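Local coordinates for putative ABC-transporter ATP-binding protein (Alicyclobacillus acidocaldarius, PDB 1Z47) that probably binds and hydrolyses ATP as the nucleotide-binding subunit of an ABC transporter thought to import sulfate, at residues Met102-Glu114 with Asp120-Phe132. Residues are numbered along the deposited sequence; the frame is centred on the assembly and turned at random.
Sequences MTVYDNVSFGLRE and DEMDARVRELLRF
In the helical subdomain of this ABC ATPase, the short helix 104-109 crosses helix 120-132 at 113°, with Y105 set as a knob into the hole formed by D123, V126, R127 and L130. V126 CG1 lies over one face of the tyrosine ring, 3.9 Å from its centroid, a CH-pi contact; valine suits the place because one branch, CG1, covers the ring while the other, CG2, meets S109 CB. CG of Y105 stands anti to the backbone N (chi1 180°), which carries the ring across V126 at about a right angle. R127 lays a face of its guanidinium against Y105 CE1, the two planes 42° apart.

Beside the ring the packing is apolar. V108 CG1 meets V126 CG1 at 4.0 Å, and V104 CG1 reaches L130 CD2. The backbones are nearest at S109 and V126, and the small serine fits, its CB 3.5 Å from V126 CG2, tighter than usual. L112 CD1 presses on R125 CB (3.3 Å), while its CD2 rests against the arginine's CG and CD, the two side chains crossing at about a right angle. R125 thus offers methylenes to the leucine and charge to E128, with NH2 2.9 Å from E128 OE2 in a salt bridge. With an alanine in place of R125, E128 would probably lose its charge partner and a gap would open beside L112 CD2. M122, extended through chi2 and bent at chi3, brings its CE against R113 CA (3.7 Å).

Beyond the pair, V104 and V108 also pack on helix 148-160, R125 NH1 bonds to A161 O, and R125 and F132 reach helix 178-195.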
ATOM      1  N   MET B 102      -8.750  30.591  -8.286  1.00 47.85           N
ATOM      2  CA  MET B 102     -10.189  30.624  -8.088  1.00 45.37           C
ATOM      3  C   MET B 102     -10.451  30.032  -6.709  1.00 40.14           C
ATOM      4  O   MET B 102      -9.740  29.116  -6.278  1.00 37.41           O
ATOM      5  CB  MET B 102     -10.863  29.724  -9.112  1.00 44.77           C
ATOM      6  CG  MET B 102     -11.907  30.366  -9.962  1.00 53.71           C
ATOM      7  SD  MET B 102     -12.518  29.126 -11.137  1.00 56.60           S
ATOM      8  CE  MET B 102     -11.396  29.496 -12.524  1.00 58.55           C
ATOM      9  N   THR B 103     -11.461  30.545  -6.025  1.00 35.69           N
ATOM     10  CA  THR B 103     -11.817  30.001  -4.728  1.00 33.96           C
ATOM     11  C   THR B 103     -12.427  28.609  -4.946  1.00 30.91           C
ATOM     12  O   THR B 103     -12.736  28.201  -6.067  1.00 27.75           O
ATOM     13  CB  THR B 103     -12.875  30.851  -4.026  1.00 33.84           C
ATOM     14  OG1 THR B 103     -14.034  30.956  -4.871  1.00 37.36           O
ATOM     15  CG2 THR B 103     -12.310  32.243  -3.687  1.00 42.13           C
ATOM     16  N   VAL B 104     -12.562  27.897  -3.846  1.00 28.27           N
ATOM     17  CA  VAL B 104     -13.151  26.590  -3.838  1.00 29.86           C
ATOM     18  C   VAL B 104     -14.534  26.719  -4.460  1.00 30.69           C
ATOM     19  O   VAL B 104     -14.886  25.970  -5.382  1.00 32.79           O
ATOM     20  CB  VAL B 104     -13.225  26.092  -2.410  1.00 25.55           C
ATOM     21  CG1 VAL B 104     -14.134  24.847  -2.315  1.00 31.98           C
ATOM     22  CG2 VAL B 104     -11.785  25.778  -1.922  1.00 28.97           C
ATOM     23  N   TYR B 105     -15.302  27.697  -4.004  1.00 29.49           N
ATOM     24  CA  TYR B 105     -16.656  27.890  -4.547  1.00 32.21           C
ATOM     25  C   TYR B 105     -16.655  28.001  -6.069  1.00 34.47           C
ATOM     26  O   TYR B 105     -17.471  27.379  -6.770  1.00 33.73           O
ATOM     27  CB  TYR B 105     -17.288  29.164  -3.975  1.00 30.61           C
ATOM     28  CG  TYR B 105     -18.690  29.431  -4.499  1.00 35.58           C
ATOM     29  CD1 TYR B 105     -19.810  29.154  -3.717  1.00 39.98           C
ATOM     30  CD2 TYR B 105     -18.893  29.964  -5.769  1.00 42.92           C
ATOM     31  CE1 TYR B 105     -21.109  29.407  -4.186  1.00 39.93           C
ATOM     32  CE2 TYR B 105     -20.174  30.215  -6.248  1.00 44.41           C
ATOM     33  CZ  TYR B 105     -21.277  29.935  -5.447  1.00 44.09           C
ATOM     34  OH  TYR B 105     -22.549  30.186  -5.916  1.00 51.59           O
ATOM     35  N   ASP B 106     -15.760  28.815  -6.596  1.00 37.15           N
ATOM     36  CA  ASP B 106     -15.738  29.013  -8.040  1.00 42.13           C
ATOM     37  C   ASP B 106     -15.187  27.826  -8.801  1.00 45.43           C
ATOM     38  O   ASP B 106     -15.602  27.574  -9.934  1.00 43.73           O
ATOM     39  CB  ASP B 106     -14.983  30.295  -8.384  1.00 42.84           C
ATOM     40  CG  ASP B 106     -15.764  31.528  -8.003  1.00 44.55           C
ATOM     41  OD1 ASP B 106     -16.989  31.407  -7.791  1.00 51.04           O
ATOM     42  OD2 ASP B 106     -15.171  32.617  -7.924  1.00 46.93           O
ATOM     43  N   ASN B 107     -14.267  27.091  -8.180  1.00 42.54           N
ATOM     44  CA  ASN B 107     -13.713  25.900  -8.815  1.00 46.79           C
ATOM     45  C   ASN B 107     -14.839  24.900  -9.024  1.00 47.24           C
ATOM     46  O   ASN B 107     -14.955  24.297 -10.090  1.00 47.77           O
ATOM     47  CB  ASN B 107     -12.651  25.257  -7.931  1.00 44.46           C
ATOM     48  CG  ASN B 107     -11.248  25.600  -8.372  1.00 50.40           C
ATOM     49  OD1 ASN B 107     -10.722  25.009  -9.319  1.00 47.33           O
ATOM     50  ND2 ASN B 107     -10.635  26.568  -7.698  1.00 44.38           N
ATOM     51  N   VAL B 108     -15.670  24.744  -7.993  1.00 45.52           N
ATOM     52  CA  VAL B 108     -16.792  23.808  -8.025  1.00 46.30           C
ATOM     53  C   VAL B 108     -17.980  24.216  -8.900  1.00 49.03           C
ATOM     54  O   VAL B 108     -18.674  23.349  -9.422  1.00 49.24           O
ATOM     55  CB  VAL B 108     -17.316  23.523  -6.594  1.00 41.04           C
ATOM     56  CG1 VAL B 108     -18.650  22.793  -6.647  1.00 46.13           C
ATOM     57  CG2 VAL B 108     -16.299  22.679  -5.837  1.00 43.91           C
ATOM     58  N   SER B 109     -18.215  25.515  -9.073  1.00 50.47           N
ATOM     59  CA  SER B 109     -19.352  25.959  -9.877  1.00 52.29           C
ATOM     60  C   SER B 109     -19.047  25.884 -11.370  1.00 57.16           C
ATOM     61  O   SER B 109     -19.955  25.886 -12.200  1.00 53.42           O
ATOM     62  CB  SER B 109     -19.775  27.387  -9.486  1.00 53.54           C
ATOM     63  OG  SER B 109     -18.840  28.355  -9.915  1.00 42.86           O
ATOM     64  N   PHE B 110     -17.762  25.795 -11.693  1.00 61.39           N
ATOM     65  CA  PHE B 110     -17.277  25.699 -13.073  1.00 67.76           C
ATOM     66  C   PHE B 110     -18.155  24.856 -14.023  1.00 67.92           C
ATOM     67  O   PHE B 110     -18.546  25.316 -15.095  1.00 69.52           O
ATOM     68  CB  PHE B 110     -15.858  25.129 -13.060  1.00 71.77           C
ATOM     69  CG  PHE B 110     -15.126  25.287 -14.362  1.00 77.95           C
ATOM     70  CD1 PHE B 110     -14.594  26.523 -14.732  1.00 79.46           C
ATOM     71  CD2 PHE B 110     -14.970  24.204 -15.224  1.00 78.15           C
ATOM     72  CE1 PHE B 110     -13.915  26.677 -15.944  1.00 80.32           C
ATOM     73  CE2 PHE B 110     -14.293  24.349 -16.438  1.00 80.02           C
ATOM     74  CZ  PHE B 110     -13.765  25.588 -16.798  1.00 80.29           C
ATOM     75  N   GLY B 111     -18.454  23.622 -13.632  1.00 68.95           N
ATOM     76  CA  GLY B 111     -19.265  22.748 -14.472  1.00 68.62           C
ATOM     77  C   GLY B 111     -20.693  23.203 -14.724  1.00 70.01           C
ATOM     78  O   GLY B 111     -21.166  23.191 -15.861  1.00 69.60           O
ATOM     79  N   LEU B 112     -21.392  23.583 -13.662  1.00 68.89           N
ATOM     80  CA  LEU B 112     -22.768  24.054 -13.775  1.00 69.96           C
ATOM     81  C   LEU B 112     -22.776  25.314 -14.632  1.00 71.12           C
ATOM     82  O   LEU B 112     -23.766  25.635 -15.307  1.00 70.36           O
ATOM     83  CB  LEU B 112     -23.308  24.394 -12.396  1.00 68.98           C
ATOM     84  CG  LEU B 112     -23.393  23.256 -11.391  1.00 71.05           C
ATOM     85  CD1 LEU B 112     -23.527  23.841  -9.995  1.00 70.69           C
ATOM     86  CD2 LEU B 112     -24.570  22.346 -11.742  1.00 69.86           C
ATOM     87  N   ARG B 113     -21.654  26.020 -14.581  1.00 70.68           N
ATOM     88  CA  ARG B 113     -21.459  27.262 -15.312  1.00 72.53           C
ATOM     89  C   ARG B 113     -21.654  27.102 -16.810  1.00 70.97           C
ATOM     90  O   ARG B 113     -21.913  28.081 -17.502  1.00 73.82           O
ATOM     91  CB  ARG B 113     -20.053  27.808 -15.024  1.00 74.38           C
ATOM     92  CG  ARG B 113     -19.723  29.150 -15.656  1.00 77.69           C
ATOM     93  CD  ARG B 113     -20.638  30.255 -15.151  1.00 81.79           C
ATOM     94  NE  ARG B 113     -20.074  31.589 -15.366  1.00 84.88           N
ATOM     95  CZ  ARG B 113     -19.686  32.066 -16.546  1.00 85.94           C
ATOM     96  NH1 ARG B 113     -19.798  31.322 -17.640  1.00 86.79           N
ATOM     97  NH2 ARG B 113     -19.184  33.291 -16.636  1.00 87.46           N
ATOM     98  N   GLU B 114     -21.547  25.881 -17.324  1.00 68.83           N
ATOM     99  CA  GLU B 114     -21.713  25.700 -18.757  1.00 66.27           C
ATOM    100  C   GLU B 114     -23.020  25.053 -19.185  1.00 64.29           C
ATOM    101  O   GLU B 114     -23.318  24.993 -20.371  1.00 64.39           O
ATOM    102  CB  GLU B 114     -20.542  24.917 -19.340  1.00 71.47           C
ATOM    103  CG  GLU B 114     -20.544  24.914 -20.862  1.00 78.09           C
ATOM    104  CD  GLU B 114     -19.380  24.152 -21.459  1.00 81.78           C
ATOM    105  OE1 GLU B 114     -19.250  22.941 -21.161  1.00 82.58           O
ATOM    106  OE2 GLU B 114     -18.601  24.765 -22.230  1.00 82.02           O
ATOM    107  N   ASP B 120     -29.379  31.489  -9.580  1.00 37.66           N
ATOM    108  CA  ASP B 120     -29.903  30.944  -8.331  1.00 38.31           C
ATOM    109  C   ASP B 120     -29.731  29.450  -8.147  1.00 37.33           C
ATOM    110  O   ASP B 120     -29.370  28.987  -7.049  1.00 32.99           O
ATOM    111  CB  ASP B 120     -31.392  31.271  -8.174  1.00 42.17           C
ATOM    112  CG  ASP B 120     -31.616  32.669  -7.672  1.00 52.92           C
ATOM    113  OD1 ASP B 120     -30.784  33.546  -8.002  1.00 51.90           O
ATOM    114  OD2 ASP B 120     -32.617  32.894  -6.957  1.00 49.84           O
ATOM    115  N   GLU B 121     -30.028  28.704  -9.208  1.00 36.08           N
ATOM    116  CA  GLU B 121     -29.934  27.249  -9.177  1.00 34.94           C
ATOM    117  C   GLU B 121     -28.459  26.784  -9.178  1.00 32.29           C
ATOM    118  O   GLU B 121     -28.121  25.803  -8.541  1.00 29.28           O
ATOM    119  CB  GLU B 121     -30.718  26.657 -10.361  1.00 35.87           C
ATOM    120  CG  GLU B 121     -32.260  26.686 -10.138  1.00 35.66           C
ATOM    121  CD  GLU B 121     -32.896  28.050 -10.391  1.00 38.67           C
ATOM    122  OE1 GLU B 121     -34.073  28.251  -9.984  1.00 36.97           O
ATOM    123  OE2 GLU B 121     -32.242  28.926 -11.008  1.00 32.47           O
ATOM    124  N   MET B 122     -27.590  27.492  -9.890  1.00 36.85           N
ATOM    125  CA  MET B 122     -26.172  27.117  -9.882  1.00 36.64           C
ATOM    126  C   MET B 122     -25.668  27.204  -8.452  1.00 36.94           C
ATOM    127  O   MET B 122     -24.985  26.304  -7.948  1.00 37.99           O
ATOM    128  CB  MET B 122     -25.389  28.067 -10.768  1.00 44.25           C
ATOM    129  CG  MET B 122     -23.895  27.868 -10.721  1.00 44.94           C
ATOM    130  SD  MET B 122     -23.161  29.171 -11.651  1.00 57.09           S
ATOM    131  CE  MET B 122     -24.030  28.979 -13.328  1.00 33.15           C
ATOM    132  N   ASP B 123     -26.031  28.294  -7.787  1.00 39.24           N
ATOM    133  CA  ASP B 123     -25.648  28.551  -6.406  1.00 38.74           C
ATOM    134  C   ASP B 123     -26.083  27.515  -5.413  1.00 38.37           C
ATOM    135  O   ASP B 123     -25.307  27.109  -4.550  1.00 37.19           O
ATOM    136  CB  ASP B 123     -26.205  29.888  -5.942  1.00 46.29           C
ATOM    137  CG  ASP B 123     -25.200  30.986  -6.053  1.00 53.76           C
ATOM    138  OD1 ASP B 123     -25.161  31.665  -7.112  1.00 54.30           O
ATOM    139  OD2 ASP B 123     -24.439  31.150  -5.073  1.00 59.66           O
ATOM    140  N   ALA B 124     -27.344  27.105  -5.499  1.00 37.15           N
ATOM    141  CA  ALA B 124     -27.869  26.090  -4.601  1.00 32.99           C
ATOM    142  C   ALA B 124     -27.172  24.741  -4.824  1.00 33.08           C
ATOM    143  O   ALA B 124     -26.944  23.987  -3.874  1.00 33.38           O
ATOM    144  CB  ALA B 124     -29.417  25.930  -4.805  1.00 35.52           C
ATOM    145  N   ARG B 125     -26.848  24.451  -6.081  1.00 34.56           N
ATOM    146  CA  ARG B 125     -26.187  23.194  -6.459  1.00 37.34           C
ATOM    147  C   ARG B 125     -24.802  23.184  -5.803  1.00 37.88           C
ATOM    148  O   ARG B 125     -24.382  22.193  -5.195  1.00 36.64           O
ATOM    149  CB  ARG B 125     -26.014  23.160  -7.979  1.00 43.31           C
ATOM    150  CG  ARG B 125     -26.273  21.838  -8.716  1.00 53.09           C
ATOM    151  CD  ARG B 125     -25.272  20.727  -8.456  1.00 49.80           C
ATOM    152  NE  ARG B 125     -25.802  19.710  -7.544  1.00 54.17           N
ATOM    153  CZ  ARG B 125     -25.567  18.402  -7.652  1.00 50.29           C
ATOM    154  NH1 ARG B 125     -24.811  17.934  -8.637  1.00 54.50           N
ATOM    155  NH2 ARG B 125     -26.076  17.559  -6.763  1.00 42.19           N
ATOM    156  N   VAL B 126     -24.094  24.302  -5.939  1.00 36.30           N
ATOM    157  CA  VAL B 126     -22.746  24.410  -5.372  1.00 35.51           C
ATOM    158  C   VAL B 126     -22.750  24.287  -3.864  1.00 35.23           C
ATOM    159  O   VAL B 126     -21.986  23.501  -3.293  1.00 35.97           O
ATOM    160  CB  VAL B 126     -22.081  25.720  -5.798  1.00 37.64           C
ATOM    161  CG1 VAL B 126     -20.711  25.903  -5.075  1.00 34.55           C
ATOM    162  CG2 VAL B 126     -21.909  25.706  -7.305  1.00 30.47           C
ATOM    163  N   ARG B 127     -23.630  25.029  -3.205  1.00 34.36           N
ATOM    164  CA  ARG B 127     -23.676  24.968  -1.759  1.00 39.43           C
ATOM    165  C   ARG B 127     -24.016  23.575  -1.303  1.00 40.93           C
ATOM    166  O   ARG B 127     -23.556  23.121  -0.248  1.00 42.41           O
ATOM    167  CB  ARG B 127     -24.680  25.996  -1.221  1.00 44.85           C
ATOM    168  CG  ARG B 127     -24.290  27.398  -1.665  1.00 50.89           C
ATOM    169  CD  ARG B 127     -25.052  28.510  -0.976  1.00 57.61           C
ATOM    170  NE  ARG B 127     -24.674  29.804  -1.552  1.00 63.70           N
ATOM    171  CZ  ARG B 127     -23.467  30.361  -1.450  1.00 64.44           C
ATOM    172  NH1 ARG B 127     -22.492  29.756  -0.777  1.00 60.86           N
ATOM    173  NH2 ARG B 127     -23.230  31.526  -2.044  1.00 65.19           N
ATOM    174  N   GLU B 128     -24.813  22.894  -2.120  1.00 42.64           N
ATOM    175  CA  GLU B 128     -25.229  21.532  -1.843  1.00 44.22           C
ATOM    176  C   GLU B 128     -23.990  20.635  -1.786  1.00 39.02           C
ATOM    177  O   GLU B 128     -23.786  19.905  -0.827  1.00 37.12           O
ATOM    178  CB  GLU B 128     -26.155  21.039  -2.965  1.00 47.60           C
ATOM    179  CG  GLU B 128     -26.825  19.691  -2.692  1.00 58.77           C
ATOM    180  CD  GLU B 128     -27.295  18.972  -3.963  1.00 64.81           C
ATOM    181  OE1 GLU B 128     -27.848  19.624  -4.885  1.00 64.57           O
ATOM    182  OE2 GLU B 128     -27.116  17.733  -4.034  1.00 72.84           O
ATOM    183  N   LEU B 129     -23.185  20.689  -2.843  1.00 39.78           N
ATOM    184  CA  LEU B 129     -21.979  19.876  -2.934  1.00 40.17           C
ATOM    185  C   LEU B 129     -20.968  20.202  -1.834  1.00 39.70           C
ATOM    186  O   LEU B 129     -20.402  19.300  -1.210  1.00 38.40           O
ATOM    187  CB  LEU B 129     -21.337  20.058  -4.308  1.00 42.57           C
ATOM    188  CG  LEU B 129     -22.138  19.443  -5.453  1.00 48.79           C
ATOM    189  CD1 LEU B 129     -21.583  19.906  -6.792  1.00 52.27           C
ATOM    190  CD2 LEU B 129     -22.092  17.927  -5.320  1.00 51.42           C
ATOM    191  N   LEU B 130     -20.757  21.491  -1.580  1.00 38.97           N
ATOM    192  CA  LEU B 130     -19.791  21.898  -0.558  1.00 42.52           C
ATOM    193  C   LEU B 130     -20.131  21.385   0.840  1.00 44.58           C
ATOM    194  O   LEU B 130     -19.241  20.938   1.567  1.00 46.66           O
ATOM    195  CB  LEU B 130     -19.627  23.432  -0.543  1.00 40.32           C
ATOM    196  CG  LEU B 130     -19.051  24.064  -1.816  1.00 35.73           C
ATOM    197  CD1 LEU B 130     -18.924  25.569  -1.603  1.00 40.56           C
ATOM    198  CD2 LEU B 130     -17.687  23.455  -2.159  1.00 37.67           C
ATOM    199  N   ARG B 131     -21.401  21.443   1.234  1.00 45.60           N
ATOM    200  CA  ARG B 131     -21.760  20.952   2.552  1.00 46.93           C
ATOM    201  C   ARG B 131     -21.668  19.437   2.575  1.00 49.37           C
ATOM    202  O   ARG B 131     -21.188  18.858   3.552  1.00 48.06           O
ATOM    203  CB  ARG B 131     -23.169  21.405   2.947  1.00 54.79           C
ATOM    204  CG  ARG B 131     -23.214  22.865   3.379  1.00 62.51           C
ATOM    205  CD  ARG B 131     -24.628  23.427   3.342  1.00 70.32           C
ATOM    206  NE  ARG B 131     -25.302  23.112   2.082  1.00 72.28           N
ATOM    207  CZ  ARG B 131     -26.323  23.804   1.585  1.00 70.34           C
ATOM    208  NH1 ARG B 131     -26.791  24.862   2.235  1.00 66.93           N
ATOM    209  NH2 ARG B 131     -26.887  23.425   0.445  1.00 68.54           N
ATOM    210  N   PHE B 132     -22.104  18.782   1.506  1.00 45.89           N
ATOM    211  CA  PHE B 132     -22.020  17.331   1.508  1.00 48.54           C
ATOM    212  C   PHE B 132     -20.579  16.886   1.706  1.00 45.71           C
ATOM    213  O   PHE B 132     -20.306  15.979   2.485  1.00 46.51           O
ATOM    214  CB  PHE B 132     -22.539  16.724   0.207  1.00 49.98           C
ATOM    215  CG  PHE B 132     -22.346  15.238   0.133  1.00 58.58           C
ATOM    216  CD1 PHE B 132     -22.937  14.401   1.083  1.00 57.30           C
ATOM    217  CD2 PHE B 132     -21.533  14.674  -0.853  1.00 58.74           C
ATOM    218  CE1 PHE B 132     -22.717  13.018   1.056  1.00 62.41           C
ATOM    219  CE2 PHE B 132     -21.307  13.292  -0.886  1.00 63.29           C
ATOM    220  CZ  PHE B 132     -21.900  12.464   0.068  1.00 61.29           C
TER